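Local atomic coordinates of La protein (Trypanosoma brucei, PDB entry 1S29), a protein that probably binds RNA, its N-terminal La motif, the part present here, being a winged helix domain that mediates this binding through a conserved aromatic patch. Residues M4-S8 against E9-K13; L14-Q17 against V18-Y21; T60-V63 against K64-V67. One frame throughout, in Å; residues are numbered along the deposited sequence.

Contact 1 (M4-S8 against E9-K13); sequences MPLSS and ENKQK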
loop_
_atom_site.group_PDB
_atom_site.type_symbol
_atom_site.label_atom_id
_atom_site.label_comp_id
_atom_site.label_asym_id
_atom_site.label_seq_id
_atom_site.Cartn_x
_atom_site.Cartn_y
_atom_site.Cartn_z
HETATM N N MSE A 4 12.625 -0.363 17.472
HETATM C CA MSE A 4 11.300 -0.306 18.081
HETATM C C MSE A 4 10.197 -0.753 17.137
HETATM O O MSE A 4 10.300 -0.600 15.924
HETATM C CB MSE A 4 11.008 1.107 18.560
HETATM C CG MSE A 4 12.106 1.657 19.433
HETATM SE SE MSE A 4 11.506 3.185 20.416
HETATM C CE MSE A 4 12.852 3.175 21.806
ATOM N N PRO A 5 9.106 -1.297 17.689
ATOM C CA PRO A 5 8.001 -1.756 16.845
ATOM C C PRO A 5 7.101 -0.648 16.314
ATOM O O PRO A 5 7.141 0.487 16.783
ATOM C CB PRO A 5 7.247 -2.706 17.769
ATOM C CG PRO A 5 7.407 -2.052 19.101
ATOM C CD PRO A 5 8.869 -1.642 19.104
ATOM N N LEU A 6 6.292 -0.999 15.319
ATOM C CA LEU A 6 5.341 -0.070 14.744
ATOM C C LEU A 6 4.068 -0.352 15.529
ATOM O O LEU A 6 3.486 -1.437 15.424
ATOM C CB LEU A 6 5.128 -0.369 13.262
ATOM C CG LEU A 6 4.412 0.718 12.463
ATOM C CD1 LEU A 6 5.255 1.986 12.480
ATOM C CD2 LEU A 6 4.199 0.254 11.028
ATOM N N SER A 7 3.667 0.620 16.338
ATOM C CA SER A 7 2.491 0.515 17.195
ATOM C C SER A 7 1.184 0.389 16.428
ATOM O O SER A 7 1.135 0.601 15.219
ATOM C CB SER A 7 2.403 1.746 18.087
ATOM O OG SER A 7 2.209 2.897 17.275
ATOM N N SER A 8 0.112 0.057 17.144
ATOM C CA SER A 8 -1.184 -0.078 16.499
ATOM C C SER A 8 -1.591 1.264 15.896
ATOM O O SER A 8 -2.119 1.313 14.786
ATOM C CB SER A 8 -2.244 -0.558 17.497
ATOM O OG SER A 8 -2.500 0.412 18.498
ATOM N N GLU A 9 -1.336 2.355 16.609
ATOM C CA GLU A 9 -1.697 3.659 16.075
ATOM C C GLU A 9 -0.874 4.015 14.845
ATOM O O GLU A 9 -1.410 4.574 13.886
ATOM C CB GLU A 9 -1.553 4.750 17.143
ATOM C CG GLU A 9 -2.791 4.879 18.010
ATOM C CD GLU A 9 -2.712 6.035 18.985
ATOM O OE1 GLU A 9 -3.721 6.287 19.680
ATOM O OE2 GLU A 9 -1.645 6.688 19.053
ATOM N N ASN A 10 0.419 3.703 14.865
ATOM C CA ASN A 10 1.257 3.999 13.708
ATOM C C ASN A 10 0.928 3.074 12.542
ATOM O O ASN A 10 1.131 3.440 11.385
ATOM C CB ASN A 10 2.745 3.902 14.056
ATOM C CG ASN A 10 3.253 5.135 14.780
ATOM O OD1 ASN A 10 2.764 6.248 14.557
ATOM N ND2 ASN A 10 4.250 4.949 15.639
ATOM N N LYS A 11 0.430 1.876 12.840
ATOM C CA LYS A 11 0.041 0.954 11.772
ATOM C C LYS A 11 -1.194 1.529 11.089
ATOM O O LYS A 11 -1.324 1.479 9.863
ATOM C CB LYS A 11 -0.310 -0.428 12.331
ATOM C CG LYS A 11 0.875 -1.316 12.651
ATOM C CD LYS A 11 0.402 -2.613 13.294
ATOM C CE LYS A 11 1.571 -3.498 13.664
ATOM N NZ LYS A 11 1.136 -4.643 14.502
ATOM N N GLN A 12 -2.106 2.069 11.891
ATOM C CA GLN A 12 -3.331 2.646 11.351
ATOM C C GLN A 12 -3.008 3.883 10.530
ATOM O O GLN A 12 -3.659 4.159 9.522
ATOM C CB GLN A 12 -4.298 2.995 12.482
ATOM C CG GLN A 12 -4.818 1.780 13.227
ATOM C CD GLN A 12 -5.772 2.146 14.343
ATOM O OE1 GLN A 12 -6.790 2.797 14.113
ATOM N NE2 GLN A 12 -5.448 1.725 15.564
ATOM N N LYS A 13 -1.993 4.626 10.960
ATOM C CA LYS A 13 -1.583 5.823 10.237
ATOM C C LYS A 13 -1.020 5.441 8.874
ATOM O O LYS A 13 -1.311 6.091 7.871
ATOM C CB LYS A 13 -0.526 6.592 11.031
ATOM C CG LYS A 13 -1.073 7.304 12.251
ATOM C CD LYS A 13 0.012 8.144 12.908
ATOM C CE LYS A 13 -0.528 8.925 14.098
ATOM N NZ LYS A 13 -1.005 8.039 15.203
HETATM O O HOH W 1 5.636 2.766 16.631
#
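The chain turns from an extended lead-in into the first turn of helix 8-21 as the carbonyl of S7 receives K11 N and that of S8 receives Q12 N, with S7 O to K11 N at 2.8 Å. This is an N-cap at the entrance to the first long helix of the winged helix domain. S7 is the capping residue: its OG accepts from the backbone of N10, with OG to N at 3.1 Å and an N-H...O angle of 159°. The hydroxyl reaches that amide because chi1 of 64° sets OG between the backbone N and the carbonyl carbon, within bonding distance of N10 N. One of the amides of the first turn is thereby supplied with an acceptor from the side chain. L6 packs on the same turn. Its CD1 rests against CB of N10 at 3.5 Å, and its CD2 lies 4.0 Å from CG of K11, so the isopropyl end straddles two neighbouring helical residues. The long K11 side chain runs back beside the lead-in, bringing its CE to 3.3 Å from L6 O. Farther along the turn, Q12 NE2 adds a weak bond to S8 O. A water ties the lead-in to the helix: it donates to P5 O at 2.7 Å and accepts from S7 N and from N10 ND2, the latter at 2.8 Å.

Contact 2 (L14-Q17 against V18-Y21); sequences LQKQ and VEFY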
loop_
_atom_site.group_PDB
_atom_site.type_symbol
_atom_site.label_atom_id
_atom_site.label_comp_id
_atom_site.label_asym_id
_atom_site.label_seq_id
_atom_site.Cartn_x
_atom_site.Cartn_y
_atom_site.Cartn_z
ATOM N N LEU A 14 -0.208 4.386 8.844
ATOM C CA LEU A 14 0.389 3.919 7.599
ATOM C C LEU A 14 -0.687 3.329 6.687
ATOM O O LEU A 14 -0.641 3.493 5.470
ATOM C CB LEU A 14 1.463 2.868 7.887
ATOM C CG LEU A 14 2.115 2.213 6.665
ATOM C CD1 LEU A 14 2.622 3.286 5.702
ATOM C CD2 LEU A 14 3.251 1.319 7.120
ATOM N N GLN A 15 -1.652 2.645 7.291
ATOM C CA GLN A 15 -2.761 2.057 6.550
ATOM C C GLN A 15 -3.430 3.153 5.721
ATOM O O GLN A 15 -3.662 2.988 4.529
ATOM C CB GLN A 15 -3.787 1.454 7.525
ATOM C CG GLN A 15 -4.951 0.714 6.862
ATOM C CD GLN A 15 -6.138 0.539 7.797
ATOM O OE1 GLN A 15 -5.986 0.103 8.944
ATOM N NE2 GLN A 15 -7.333 0.877 7.308
ATOM N N LYS A 16 -3.730 4.279 6.361
ATOM C CA LYS A 16 -4.383 5.383 5.671
ATOM C C LYS A 16 -3.513 6.018 4.592
ATOM O O LYS A 16 -4.034 6.533 3.609
ATOM C CB LYS A 16 -4.832 6.428 6.684
ATOM C CG LYS A 16 -5.903 5.905 7.629
ATOM C CD LYS A 16 -6.149 6.864 8.771
ATOM C CE LYS A 16 -7.165 6.302 9.748
ATOM N NZ LYS A 16 -7.438 7.254 10.856
ATOM N N GLN A 17 -2.196 5.972 4.769
ATOM C CA GLN A 17 -1.293 6.535 3.765
ATOM C C GLN A 17 -1.305 5.647 2.521
ATOM O O GLN A 17 -1.243 6.149 1.401
ATOM C CB GLN A 17 0.130 6.655 4.322
ATOM C CG GLN A 17 0.255 7.621 5.497
ATOM C CD GLN A 17 0.170 9.083 5.075
ATOM O OE1 GLN A 17 -0.754 9.493 4.373
ATOM N NE2 GLN A 17 1.141 9.879 5.513
ATOM N N VAL A 18 -1.371 4.330 2.715
ATOM C CA VAL A 18 -1.422 3.414 1.577
ATOM C C VAL A 18 -2.780 3.593 0.900
ATOM O O VAL A 18 -2.868 3.635 -0.326
ATOM C CB VAL A 18 -1.240 1.929 2.011
ATOM C CG1 VAL A 18 -1.404 1.006 0.799
ATOM C CG2 VAL A 18 0.139 1.728 2.624
ATOM N N GLU A 19 -3.840 3.718 1.695
ATOM C CA GLU A 19 -5.166 3.919 1.128
ATOM C C GLU A 19 -5.181 5.247 0.361
ATOM O O GLU A 19 -5.893 5.392 -0.629
ATOM C CB GLU A 19 -6.228 3.921 2.235
ATOM C CG GLU A 19 -6.284 2.607 2.982
ATOM C CD GLU A 19 -7.295 2.597 4.112
ATOM O OE1 GLU A 19 -7.593 3.674 4.672
ATOM O OE2 GLU A 19 -7.785 1.501 4.452
ATOM N N PHE A 20 -4.385 6.207 0.820
ATOM C CA PHE A 20 -4.305 7.516 0.166
ATOM C C PHE A 20 -3.811 7.380 -1.266
ATOM O O PHE A 20 -4.406 7.918 -2.199
ATOM C CB PHE A 20 -3.347 8.429 0.940
ATOM C CG PHE A 20 -3.086 9.762 0.278
ATOM C CD1 PHE A 20 -3.981 10.819 0.420
ATOM C CD2 PHE A 20 -1.920 9.968 -0.456
ATOM C CE1 PHE A 20 -3.716 12.065 -0.156
ATOM C CE2 PHE A 20 -1.643 11.211 -1.037
ATOM C CZ PHE A 20 -2.548 12.262 -0.884
ATOM N N TYR A 21 -2.712 6.661 -1.446
ATOM C CA TYR A 21 -2.161 6.492 -2.780
ATOM C C TYR A 21 -3.108 5.757 -3.718
ATOM O O TYR A 21 -3.117 6.013 -4.922
ATOM C CB TYR A 21 -0.816 5.761 -2.705
ATOM C CG TYR A 21 0.307 6.625 -2.166
ATOM C CD1 TYR A 21 0.943 6.315 -0.968
ATOM C CD2 TYR A 21 0.731 7.757 -2.860
ATOM C CE1 TYR A 21 1.978 7.113 -0.473
ATOM C CE2 TYR A 21 1.764 8.561 -2.371
ATOM C CZ TYR A 21 2.382 8.232 -1.180
ATOM O OH TYR A 21 3.412 9.017 -0.707
#
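L14 to V18 and Q15 to E19 are successive i to i+4 pairs in helix 8-21, the long N-terminal helix of the winged helix fold, and the bonds run in regular alpha-helical order. V18 N reaches L14 O, E19 N reaches Q15 O at 2.9 Å, F20 N reaches K16 O and Y21 N reaches Q17 O. The F20 bond is the most bent of the four.

A polar link repeats the Q15 to E19 step on the helix surface. Q15 NE2 donates to E19 OE2 at 3.0 Å and 166°, a nearly straight bond that lies close to the plane of the amide but meets the carboxylate from above its plane; the two planes stand 79° apart. Chi1 of -176° carries Q15 CG away from its own backbone N, and the extended chain beyond it brings the amide to the acid. The same OE2 also binds S73 OG, so two donors fix this carboxylate against the loop before strand 76-78.

Apolar contact falls to the buried flank, where L14 CD1 faces V18 CG2 at 4.3 Å; L14 continues onto V56 and V18 onto L76. The aromatic end of the helix engages helix 54-57, F20 by a cation-pi contact with R55 and Y21 through its OH to R55 N. These rings may belong to the aromatic patch implicated in RNA binding. Q17 O, besides its backbone bond, lies 3.2 Å from Y21 CD1.

Contact 3 (T60-V63 against K64-V67); sequences TTDV and KEVV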
loop_
_atom_site.group_PDB
_atom_site.type_symbol
_atom_site.label_atom_id
_atom_site.label_comp_id
_atom_site.label_asym_id
_atom_site.label_seq_id
_atom_site.Cartn_x
_atom_site.Cartn_y
_atom_site.Cartn_z
ATOM N N THR A 60 8.372 3.423 7.353
ATOM C CA THR A 60 8.999 2.110 7.412
ATOM C C THR A 60 9.814 1.800 6.160
ATOM O O THR A 60 9.651 2.438 5.128
ATOM C CB THR A 60 7.917 1.022 7.576
ATOM O OG1 THR A 60 8.525 -0.277 7.587
ATOM C CG2 THR A 60 6.920 1.102 6.421
ATOM N N THR A 61 10.697 0.814 6.268
ATOM C CA THR A 61 11.513 0.398 5.133
ATOM C C THR A 61 11.423 -1.124 5.047
ATOM O O THR A 61 12.220 -1.766 4.364
ATOM C CB THR A 61 12.999 0.814 5.306
ATOM O OG1 THR A 61 13.536 0.216 6.490
ATOM C CG2 THR A 61 13.119 2.325 5.411
ATOM N N ASP A 62 10.429 -1.683 5.735
ATOM C CA ASP A 62 10.214 -3.129 5.792
ATOM C C ASP A 62 8.840 -3.555 5.271
ATOM O O ASP A 62 7.809 -3.201 5.844
ATOM C CB ASP A 62 10.385 -3.603 7.239
ATOM C CG ASP A 62 10.225 -5.106 7.396
ATOM O OD1 ASP A 62 10.011 -5.809 6.383
ATOM O OD2 ASP A 62 10.319 -5.579 8.549
ATOM N N VAL A 63 8.832 -4.333 4.192
ATOM C CA VAL A 63 7.582 -4.808 3.602
ATOM C C VAL A 63 6.720 -5.573 4.604
ATOM O O VAL A 63 5.497 -5.571 4.506
ATOM C CB VAL A 63 7.847 -5.737 2.392
ATOM C CG1 VAL A 63 8.471 -4.952 1.254
ATOM C CG2 VAL A 63 8.750 -6.888 2.812
ATOM N N LYS A 64 7.354 -6.225 5.573
ATOM C CA LYS A 64 6.607 -6.995 6.560
ATOM C C LYS A 64 5.780 -6.110 7.483
ATOM O O LYS A 64 4.709 -6.509 7.942
ATOM C CB LYS A 64 7.562 -7.892 7.349
ATOM C CG LYS A 64 8.246 -8.907 6.448
ATOM C CD LYS A 64 9.099 -9.896 7.213
ATOM C CE LYS A 64 9.748 -10.888 6.259
ATOM N NZ LYS A 64 8.731 -11.626 5.456
ATOM N N GLU A 65 6.259 -4.899 7.741
ATOM C CA GLU A 65 5.505 -3.980 8.584
ATOM C C GLU A 65 4.358 -3.402 7.753
ATOM O O GLU A 65 3.275 -3.122 8.268
ATOM C CB GLU A 65 6.412 -2.860 9.104
ATOM C CG GLU A 65 7.555 -3.353 9.986
ATOM C CD GLU A 65 8.323 -2.222 10.652
ATOM O OE1 GLU A 65 8.602 -1.216 9.970
ATOM O OE2 GLU A 65 8.658 -2.349 11.849
ATOM N N VAL A 66 4.596 -3.240 6.455
ATOM C CA VAL A 66 3.562 -2.714 5.578
ATOM C C VAL A 66 2.413 -3.717 5.497
ATOM O O VAL A 66 1.257 -3.328 5.432
ATOM C CB VAL A 66 4.114 -2.427 4.161
ATOM C CG1 VAL A 66 3.006 -1.900 3.262
ATOM C CG2 VAL A 66 5.235 -1.408 4.246
ATOM N N VAL A 67 2.732 -5.009 5.524
ATOM C CA VAL A 67 1.693 -6.035 5.468
ATOM C C VAL A 67 0.774 -5.919 6.688
ATOM O O VAL A 67 -0.456 -5.954 6.561
ATOM C CB VAL A 67 2.303 -7.464 5.437
ATOM C CG1 VAL A 67 1.208 -8.506 5.581
ATOM C CG2 VAL A 67 3.048 -7.685 4.140
HETATM O O HOH W 2 11.345 -0.182 8.957
#
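The side chains of T60 and E65 run alongside each other in opposite senses, the threonine pointing to the helix as the glutamate reaches back toward the loop, and they meet where T60 OG1 donates to E65 OE1 at 2.6 Å. The acceptor uses its anti lone pair, on the side away from OE2. With OG1 of T60 trans to its amide nitrogen (chi1 178°), the hydroxyl can also accept from D62 N at 3.0 Å; that bond closes an ST turn just ahead of helix 63-70. The methyl of the same threonine points elsewhere, its CG2 packing obliquely on V66 CG2 at 3.7 Å. This apolar side continues to L51, which touches both V63 and V66.

D62 is the N-cap of the helix. The side chain of D62 lies nearly perpendicular to that of E65, yet the two carboxylate planes are only 21° apart, and OD2 stays 4.9 Å from E65 OE1. The capping bond goes to the other oxygen: OD1 takes K64 N at 2.8 Å, the amide approaching from above the carboxylate plane. The backbone carbonyl of D62 accepts twice, from E65 N at 3.0 Å and from V66 N, so D62 grips three successive amides of the first turn. A water bridges T61 N and E65 OE1, donating to the latter at 3.1 Å.

The hydroxyl of T60 thus has a defined direction, receiving from the D62 amide and giving to E65, and OE1 gathers two donors. Together with the helix start close by, these bonds would probably favour the ionised form of E65 and may ease the mild repulsion expected between it and D62.

The three contacts of the winged helix domain meet at L6, L14, T60 and E65, with a cap at the start of each of the two helices involved. Contacts 1 and 2 follow each other along helix 8-21, their centres about 13 Å apart, and meet where L6 CD2 lies 4.2 Å from L14 CD2. Contact 3 belongs to another helix, yet its centre is about 11 Å from that of contact 1, and L6 CD2 comes within 4.3 Å of E65 CB. L14 CD2 also packs on T60 CG2 at 3.7 Å, joining contacts 2 and 3, whose centres are about 13 Å apart. The rings of F20 and Y21 sit at the far end of helix 8-21.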